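PDB 1QYD: bifunctional pinoresinol-lariciresinol reductase 1 from Thuja plicata, which reduces pinoresinol to lariciresinol and lariciresinol to secoisolariciresinol in lignan biosynthesis, taking the 4R-hydride of NADPH. Local coordinates for residues 91-96 with 135-140; 98-103 with 148-153. All coordinates share one frame; numbering follows the deposited sequence.

Contact 1: 91-96 with 135-140; sequences HHILEQ and FIDKRK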
ATOM      1  N   HIS A  91       1.123  -3.220   4.106  1.00 62.88           N
ATOM      2  CA  HIS A  91       2.278  -4.053   3.748  1.00 56.59           C
ATOM      3  C   HIS A  91       2.355  -5.419   4.436  1.00 51.56           C
ATOM      4  O   HIS A  91       2.943  -6.373   3.928  1.00 55.08           O
ATOM      5  CB  HIS A  91       3.462  -3.115   4.039  1.00 59.51           C
ATOM      6  CG  HIS A  91       4.934  -3.528   4.079  1.00 66.00           C
ATOM      7  ND1 HIS A  91       5.576  -4.387   4.874  1.00 67.68           N
ATOM      8  CD2 HIS A  91       5.876  -2.933   3.274  1.00 66.38           C
ATOM      9  CE1 HIS A  91       6.854  -4.314   4.569  1.00 68.25           C
ATOM     10  NE2 HIS A  91       7.035  -3.439   3.606  1.00 67.89           N
ATOM     11  N   HIS A  92       1.639  -5.553   5.545  1.00 43.14           N
ATOM     12  CA  HIS A  92       1.717  -6.693   6.440  1.00 40.70           C
ATOM     13  C   HIS A  92       0.378  -7.334   6.742  1.00 39.48           C
ATOM     14  O   HIS A  92       0.324  -8.442   7.277  1.00 45.47           O
ATOM     15  CB  HIS A  92       2.406  -6.230   7.738  1.00 41.22           C
ATOM     16  CG  HIS A  92       2.423  -4.709   7.848  1.00 40.57           C
ATOM     17  ND1 HIS A  92       1.355  -3.920   7.843  1.00 41.07           N
ATOM     18  CD2 HIS A  92       3.549  -3.936   7.822  1.00 38.36           C
ATOM     19  CE1 HIS A  92       1.815  -2.700   7.794  1.00 40.25           C
ATOM     20  NE2 HIS A  92       3.124  -2.707   7.782  1.00 37.97           N
ATOM     21  N   ILE A  93      -0.716  -6.639   6.436  1.00 34.23           N
ATOM     22  CA  ILE A  93      -2.057  -7.191   6.580  1.00 30.89           C
ATOM     23  C   ILE A  93      -2.376  -8.118   5.414  1.00 29.47           C
ATOM     24  O   ILE A  93      -2.973  -9.169   5.629  1.00 28.92           O
ATOM     25  CB  ILE A  93      -3.085  -6.015   6.684  1.00 32.91           C
ATOM     26  CG1 ILE A  93      -3.096  -5.645   8.167  1.00 33.99           C
ATOM     27  CG2 ILE A  93      -4.507  -6.347   6.198  1.00 26.20           C
ATOM     28  CD1 ILE A  93      -4.089  -4.526   8.559  1.00 33.53           C
ATOM     29  N   LEU A  94      -1.983  -7.726   4.192  1.00 24.09           N
ATOM     30  CA  LEU A  94      -2.109  -8.500   2.954  1.00 20.05           C
ATOM     31  C   LEU A  94      -1.140  -9.674   2.735  1.00 18.39           C
ATOM     32  O   LEU A  94      -1.143 -10.312   1.688  1.00 20.84           O
ATOM     33  CB  LEU A  94      -1.989  -7.513   1.810  1.00 16.43           C
ATOM     34  CG  LEU A  94      -3.209  -6.917   1.116  1.00 11.05           C
ATOM     35  CD1 LEU A  94      -4.436  -6.819   2.001  1.00 12.22           C
ATOM     36  CD2 LEU A  94      -2.789  -5.570   0.650  1.00 11.48           C
ATOM     37  N   GLU A  95      -0.261  -9.938   3.712  1.00 21.57           N
ATOM     38  CA  GLU A  95       0.669 -11.072   3.770  1.00 19.95           C
ATOM     39  C   GLU A  95      -0.090 -12.304   4.192  1.00 15.25           C
ATOM     40  O   GLU A  95       0.258 -13.430   3.877  1.00 20.00           O
ATOM     41  CB  GLU A  95       1.766 -10.839   4.797  1.00 19.66           C
ATOM     42  CG  GLU A  95       2.864  -9.893   4.330  1.00 26.86           C
ATOM     43  CD  GLU A  95       4.005 -10.511   3.509  1.00 31.43           C
ATOM     44  OE1 GLU A  95       4.589 -11.513   3.943  1.00 23.09           O
ATOM     45  OE2 GLU A  95       4.333  -9.958   2.454  1.00 30.17           O
ATOM     46  N   GLN A  96      -1.130 -12.062   4.976  1.00 15.19           N
ATOM     47  CA  GLN A  96      -2.082 -13.045   5.446  1.00 11.01           C
ATOM     48  C   GLN A  96      -2.780 -13.799   4.323  1.00  9.60           C
ATOM     49  O   GLN A  96      -3.428 -14.798   4.623  1.00 11.03           O
ATOM     50  CB  GLN A  96      -3.138 -12.374   6.249  1.00  3.96           C
ATOM     51  CG  GLN A  96      -2.583 -11.638   7.414  1.00  9.24           C
ATOM     52  CD  GLN A  96      -3.729 -11.056   8.196  1.00  8.64           C
ATOM     53  OE1 GLN A  96      -4.187  -9.959   7.935  1.00 15.06           O
ATOM     54  NE2 GLN A  96      -4.245 -11.786   9.162  1.00  2.00           N
ATOM     55  N   PHE A 135      -9.427  -0.864   6.284  1.00 21.28           N
ATOM     56  CA  PHE A 135     -10.653  -1.628   6.253  1.00 20.19           C
ATOM     57  C   PHE A 135     -10.790  -2.240   4.876  1.00 20.77           C
ATOM     58  O   PHE A 135     -11.414  -3.293   4.757  1.00 20.95           O
ATOM     59  CB  PHE A 135     -11.838  -0.699   6.630  1.00 20.70           C
ATOM     60  CG  PHE A 135     -11.594   0.012   7.969  1.00 25.29           C
ATOM     61  CD1 PHE A 135     -11.441   1.411   7.999  1.00 21.89           C
ATOM     62  CD2 PHE A 135     -11.437  -0.727   9.154  1.00 21.69           C
ATOM     63  CE1 PHE A 135     -11.123   2.056   9.195  1.00 10.01           C
ATOM     64  CE2 PHE A 135     -11.116  -0.061  10.344  1.00 19.31           C
ATOM     65  CZ  PHE A 135     -10.959   1.324  10.361  1.00  9.25           C
ATOM     66  N   ILE A 136     -10.181  -1.639   3.844  1.00 18.63           N
ATOM     67  CA  ILE A 136     -10.142  -2.232   2.512  1.00 23.84           C
ATOM     68  C   ILE A 136      -9.316  -3.537   2.552  1.00 31.89           C
ATOM     69  O   ILE A 136      -9.766  -4.599   2.099  1.00 37.06           O
ATOM     70  CB  ILE A 136      -9.481  -1.274   1.527  1.00 18.38           C
ATOM     71  CG1 ILE A 136     -10.314  -0.043   1.313  1.00 22.98           C
ATOM     72  CG2 ILE A 136      -9.263  -2.013   0.217  1.00 19.81           C
ATOM     73  CD1 ILE A 136     -11.670  -0.318   0.641  1.00 29.37           C
ATOM     74  N   ASP A 137      -8.084  -3.434   3.101  1.00 27.30           N
ATOM     75  CA  ASP A 137      -7.135  -4.520   3.183  1.00 19.73           C
ATOM     76  C   ASP A 137      -7.671  -5.734   3.875  1.00 17.53           C
ATOM     77  O   ASP A 137      -7.742  -6.795   3.270  1.00 23.17           O
ATOM     78  CB  ASP A 137      -5.908  -4.068   3.908  1.00 19.40           C
ATOM     79  CG  ASP A 137      -4.928  -3.159   3.167  1.00 21.86           C
ATOM     80  OD1 ASP A 137      -5.061  -2.783   1.988  1.00 18.30           O
ATOM     81  OD2 ASP A 137      -3.984  -2.822   3.850  1.00 18.49           O
ATOM     82  N   LYS A 138      -8.075  -5.562   5.127  1.00 15.72           N
ATOM     83  CA  LYS A 138      -8.705  -6.590   5.954  1.00 15.82           C
ATOM     84  C   LYS A 138      -9.950  -7.230   5.357  1.00 13.74           C
ATOM     85  O   LYS A 138     -10.413  -8.254   5.844  1.00 16.56           O
ATOM     86  CB  LYS A 138      -9.111  -6.003   7.307  1.00 18.19           C
ATOM     87  CG  LYS A 138      -7.991  -5.451   8.179  1.00 25.15           C
ATOM     88  CD  LYS A 138      -8.505  -4.801   9.455  1.00 29.11           C
ATOM     89  CE  LYS A 138      -7.324  -4.401  10.340  1.00 29.20           C
ATOM     90  NZ  LYS A 138      -7.755  -3.611  11.480  1.00 29.39           N
ATOM     91  N   ARG A 139     -10.571  -6.627   4.346  1.00 15.32           N
ATOM     92  CA  ARG A 139     -11.737  -7.216   3.735  1.00 19.58           C
ATOM     93  C   ARG A 139     -11.293  -8.226   2.687  1.00 18.25           C
ATOM     94  O   ARG A 139     -11.856  -9.317   2.601  1.00 16.59           O
ATOM     95  CB  ARG A 139     -12.626  -6.123   3.089  1.00 21.72           C
ATOM     96  CG  ARG A 139     -13.732  -5.597   4.009  1.00 18.07           C
ATOM     97  CD  ARG A 139     -14.766  -4.806   3.228  1.00 14.54           C
ATOM     98  NE  ARG A 139     -15.051  -3.521   3.845  1.00 17.83           N
ATOM     99  CZ  ARG A 139     -14.544  -2.362   3.371  1.00 15.29           C
ATOM    100  NH1 ARG A 139     -13.740  -2.302   2.309  1.00 10.03           N
ATOM    101  NH2 ARG A 139     -14.872  -1.214   3.949  1.00 15.17           N
ATOM    102  N   LYS A 140     -10.272  -7.871   1.902  1.00 16.09           N
ATOM    103  CA  LYS A 140      -9.677  -8.752   0.907  1.00 18.56           C
ATOM    104  C   LYS A 140      -9.296 -10.103   1.490  1.00 15.08           C
ATOM    105  O   LYS A 140      -9.541 -11.169   0.915  1.00 18.00           O
ATOM    106  CB  LYS A 140      -8.428  -8.131   0.329  1.00 19.56           C
ATOM    107  CG  LYS A 140      -8.804  -7.118  -0.691  1.00 22.62           C
ATOM    108  CD  LYS A 140      -7.549  -6.985  -1.523  1.00 33.02           C
ATOM    109  CE  LYS A 140      -7.919  -6.974  -3.006  1.00 37.10           C
ATOM    110  NZ  LYS A 140      -8.669  -5.789  -3.409  1.00 40.13           N
TER
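The carboxylate of D137 meets L94 over one face. Both leucine methyls lie on that face, with CD2 of L94 3.8 Å from OD1 of D137. The setting is a Rossmann-type NADP-binding fold, in which the loop after strand 79-82, with a type I turn at I93-Q96, packs on helix 133-147. At the carboxylate's other oxygen, OD2 is hydrogen-bonded by S90, which probably fixes how the group is turned. I93 has CG2 anti to its backbone N and CG1 beside it (chi1 -86°). CG2 thereby reaches CB of D137 at 3.5 Å. CD1 of I93 meets the extended chain of K138 at a slant, 3.7 Å from CE of K138. K138 is the inferred proton acceptor of the active site. An alanine at I93 removes both contacts and is likely to open a gap beside K138, letting its chain turn more freely. Y263 of the second subunit also packs on L94. Across the contact, CD1 of L94 ends 3.5 Å from the backbone O of D137.

Contact 2: 98-103 with 148-153; sequences KLVEAI and ASIPYT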
ATOM      1  N   LYS A  98      -1.260 -15.204   1.629  1.00 11.76           N
ATOM      2  CA  LYS A  98      -0.315 -16.312   1.614  1.00  8.77           C
ATOM      3  C   LYS A  98      -0.680 -17.298   2.707  1.00 10.19           C
ATOM      4  O   LYS A  98      -0.786 -18.483   2.435  1.00 14.96           O
ATOM      5  CB  LYS A  98       1.108 -15.862   1.917  1.00 18.91           C
ATOM      6  CG  LYS A  98       1.655 -14.674   1.139  1.00 22.04           C
ATOM      7  CD  LYS A  98       3.137 -14.577   1.418  1.00 22.60           C
ATOM      8  CE  LYS A  98       3.803 -13.692   0.377  1.00 26.95           C
ATOM      9  NZ  LYS A  98       3.493 -12.288   0.576  1.00 36.63           N
ATOM     10  N   LEU A  99      -0.866 -16.847   3.944  1.00  5.90           N
ATOM     11  CA  LEU A  99      -1.369 -17.716   5.008  1.00 10.33           C
ATOM     12  C   LEU A  99      -2.769 -18.315   4.765  1.00 13.88           C
ATOM     13  O   LEU A  99      -3.067 -19.376   5.300  1.00 14.04           O
ATOM     14  CB  LEU A  99      -1.293 -16.868   6.281  1.00 10.36           C
ATOM     15  CG  LEU A  99      -1.620 -17.285   7.709  1.00  9.44           C
ATOM     16  CD1 LEU A  99      -1.012 -18.599   8.135  1.00 12.95           C
ATOM     17  CD2 LEU A  99      -1.061 -16.186   8.577  1.00 10.55           C
ATOM     18  N   VAL A 100      -3.662 -17.720   3.945  1.00 21.15           N
ATOM     19  CA  VAL A 100      -4.993 -18.263   3.596  1.00 22.87           C
ATOM     20  C   VAL A 100      -4.907 -19.354   2.511  1.00 18.67           C
ATOM     21  O   VAL A 100      -5.622 -20.359   2.504  1.00 11.29           O
ATOM     22  CB  VAL A 100      -5.920 -17.101   3.119  1.00 22.72           C
ATOM     23  CG1 VAL A 100      -7.292 -17.635   2.719  1.00 20.44           C
ATOM     24  CG2 VAL A 100      -6.119 -16.102   4.248  1.00 17.48           C
ATOM     25  N   GLU A 101      -4.007 -19.059   1.574  1.00 17.98           N
ATOM     26  CA  GLU A 101      -3.551 -19.954   0.532  1.00 15.51           C
ATOM     27  C   GLU A 101      -2.931 -21.177   1.212  1.00 19.40           C
ATOM     28  O   GLU A 101      -3.203 -22.299   0.795  1.00 26.58           O
ATOM     29  CB  GLU A 101      -2.495 -19.250  -0.328  1.00 12.78           C
ATOM     30  CG  GLU A 101      -2.934 -18.472  -1.582  1.00 26.10           C
ATOM     31  CD  GLU A 101      -3.765 -17.173  -1.507  1.00 41.40           C
ATOM     32  OE1 GLU A 101      -4.753 -17.092  -0.750  1.00 49.43           O
ATOM     33  OE2 GLU A 101      -3.433 -16.233  -2.253  1.00 46.73           O
ATOM     34  N   ALA A 102      -2.106 -21.025   2.264  1.00 14.24           N
ATOM     35  CA  ALA A 102      -1.523 -22.143   2.988  1.00 13.52           C
ATOM     36  C   ALA A 102      -2.496 -22.922   3.872  1.00 14.82           C
ATOM     37  O   ALA A 102      -2.264 -24.078   4.206  1.00 23.52           O
ATOM     38  CB  ALA A 102      -0.398 -21.639   3.858  1.00 14.32           C
ATOM     39  N   ILE A 103      -3.583 -22.297   4.296  1.00 16.67           N
ATOM     40  CA  ILE A 103      -4.626 -22.910   5.105  1.00 12.01           C
ATOM     41  C   ILE A 103      -5.584 -23.691   4.208  1.00 14.69           C
ATOM     42  O   ILE A 103      -6.061 -24.755   4.619  1.00 14.53           O
ATOM     43  CB  ILE A 103      -5.366 -21.760   5.909  1.00 12.67           C
ATOM     44  CG1 ILE A 103      -4.471 -21.373   7.067  1.00 13.39           C
ATOM     45  CG2 ILE A 103      -6.695 -22.184   6.520  1.00  2.00           C
ATOM     46  CD1 ILE A 103      -4.897 -20.099   7.773  1.00 17.58           C
ATOM     47  N   ALA A 148     -12.578 -19.675   0.134  1.00 23.85           N
ATOM     48  CA  ALA A 148     -11.916 -20.954   0.392  1.00 16.62           C
ATOM     49  C   ALA A 148     -12.514 -21.758   1.568  1.00 18.77           C
ATOM     50  O   ALA A 148     -11.985 -22.800   1.983  1.00 20.18           O
ATOM     51  CB  ALA A 148     -10.450 -20.638   0.642  1.00 11.96           C
ATOM     52  N   SER A 149     -13.678 -21.304   2.083  1.00 21.34           N
ATOM     53  CA  SER A 149     -14.456 -21.850   3.211  1.00 24.06           C
ATOM     54  C   SER A 149     -13.684 -22.444   4.406  1.00 23.15           C
ATOM     55  O   SER A 149     -13.747 -23.612   4.800  1.00 20.14           O
ATOM     56  CB  SER A 149     -15.479 -22.872   2.629  1.00 19.16           C
ATOM     57  OG  SER A 149     -16.350 -22.190   1.726  1.00 13.83           O
ATOM     58  N   ILE A 150     -12.898 -21.504   4.947  1.00 21.62           N
ATOM     59  CA  ILE A 150     -12.096 -21.675   6.149  1.00 16.42           C
ATOM     60  C   ILE A 150     -13.066 -21.476   7.314  1.00 16.14           C
ATOM     61  O   ILE A 150     -14.093 -20.817   7.124  1.00 20.39           O
ATOM     62  CB  ILE A 150     -10.944 -20.613   6.070  1.00 18.79           C
ATOM     63  CG1 ILE A 150      -9.992 -21.041   4.944  1.00 17.00           C
ATOM     64  CG2 ILE A 150     -10.183 -20.478   7.385  1.00 16.31           C
ATOM     65  CD1 ILE A 150      -8.760 -20.158   4.676  1.00 17.34           C
ATOM     66  N   PRO A 151     -12.865 -22.057   8.499  1.00 12.59           N
ATOM     67  CA  PRO A 151     -13.631 -21.765   9.701  1.00 15.50           C
ATOM     68  C   PRO A 151     -13.143 -20.527  10.426  1.00 19.67           C
ATOM     69  O   PRO A 151     -12.091 -20.579  11.046  1.00 20.87           O
ATOM     70  CB  PRO A 151     -13.497 -23.002  10.522  1.00 17.32           C
ATOM     71  CG  PRO A 151     -12.972 -24.026   9.558  1.00 14.28           C
ATOM     72  CD  PRO A 151     -12.038 -23.225   8.713  1.00  9.90           C
ATOM     73  N   TYR A 152     -13.897 -19.419  10.387  1.00 28.21           N
ATOM     74  CA  TYR A 152     -13.513 -18.119  10.983  1.00 30.84           C
ATOM     75  C   TYR A 152     -14.274 -17.545  12.180  1.00 28.47           C
ATOM     76  O   TYR A 152     -15.390 -17.911  12.557  1.00 28.71           O
ATOM     77  CB  TYR A 152     -13.510 -16.992   9.910  1.00 29.05           C
ATOM     78  CG  TYR A 152     -14.696 -16.969   8.950  1.00 34.85           C
ATOM     79  CD1 TYR A 152     -14.689 -17.876   7.889  1.00 41.03           C
ATOM     80  CD2 TYR A 152     -15.775 -16.088   9.085  1.00 33.33           C
ATOM     81  CE1 TYR A 152     -15.743 -17.918   6.971  1.00 43.90           C
ATOM     82  CE2 TYR A 152     -16.837 -16.120   8.166  1.00 32.08           C
ATOM     83  CZ  TYR A 152     -16.818 -17.042   7.109  1.00 38.92           C
ATOM     84  OH  TYR A 152     -17.852 -17.141   6.174  1.00 37.51           O
ATOM     85  N   THR A 153     -13.580 -16.625  12.841  1.00 26.21           N
ATOM     86  CA  THR A 153     -14.157 -15.840  13.921  1.00 21.10           C
ATOM     87  C   THR A 153     -13.455 -14.536  13.713  1.00 19.12           C
ATOM     88  O   THR A 153     -12.226 -14.510  13.685  1.00 14.36           O
ATOM     89  CB  THR A 153     -13.803 -16.338  15.298  1.00 16.67           C
ATOM     90  OG1 THR A 153     -14.160 -17.711  15.362  1.00 13.78           O
ATOM     91  CG2 THR A 153     -14.531 -15.546  16.358  1.00 17.71           C
TER
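I150 reaches from the loop after helix 133-147 to V100 and I103 on helix 96-105. Its side chain forks at CB. The short branch, CG2, lies 4.0 Å from CG2 of I103. The long branch has CG1 anti to the carbonyl carbon (chi1 -70°) and runs out toward the helix. Its CG1 is 3.8 Å from the same methyl, CG2 of I103. Its tip goes between the two helix residues. CD1 of I150 is 3.4 Å from CG2 of I103 and 3.5 Å from CG1 of V100. The two helix residues stand about one turn apart, and each puts a methyl branch against this tip. I103 crosses I150 at about a right angle, while V100 meets it at a slant. This is a buried contact of the Rossmann-type fold, where a helix and a connecting loop pack beside strand 111-113. F112 of that strand touches all three side chains, and I145 of helix 133-147 also packs on V100 and I150. The side chains that meet are purely aliphatic and buried. The contact therefore rests on close fit and exclusion of water, not on directed polar bonds.

How the contacts relate
From the N terminus, the chain leaves strand 79-82 and passes through 91-96 straight into helix 96-105, which holds 98-103. It then forms strand 111-113 and enters helix 133-147. At 135-140 contact 1 closes the first loop, with 38 residues between its segments. The helix runs on and ends, and at 148-153 contact 2 closes a second loop, with 44 residues between its segments. The segments alternate, so the two loops cross and neither contains the other. Helix 133-147 is thus tied near its start to the loop before helix 96-105, and the chain just past its end is tied to that helix itself. The contact centres lie 13 Å apart.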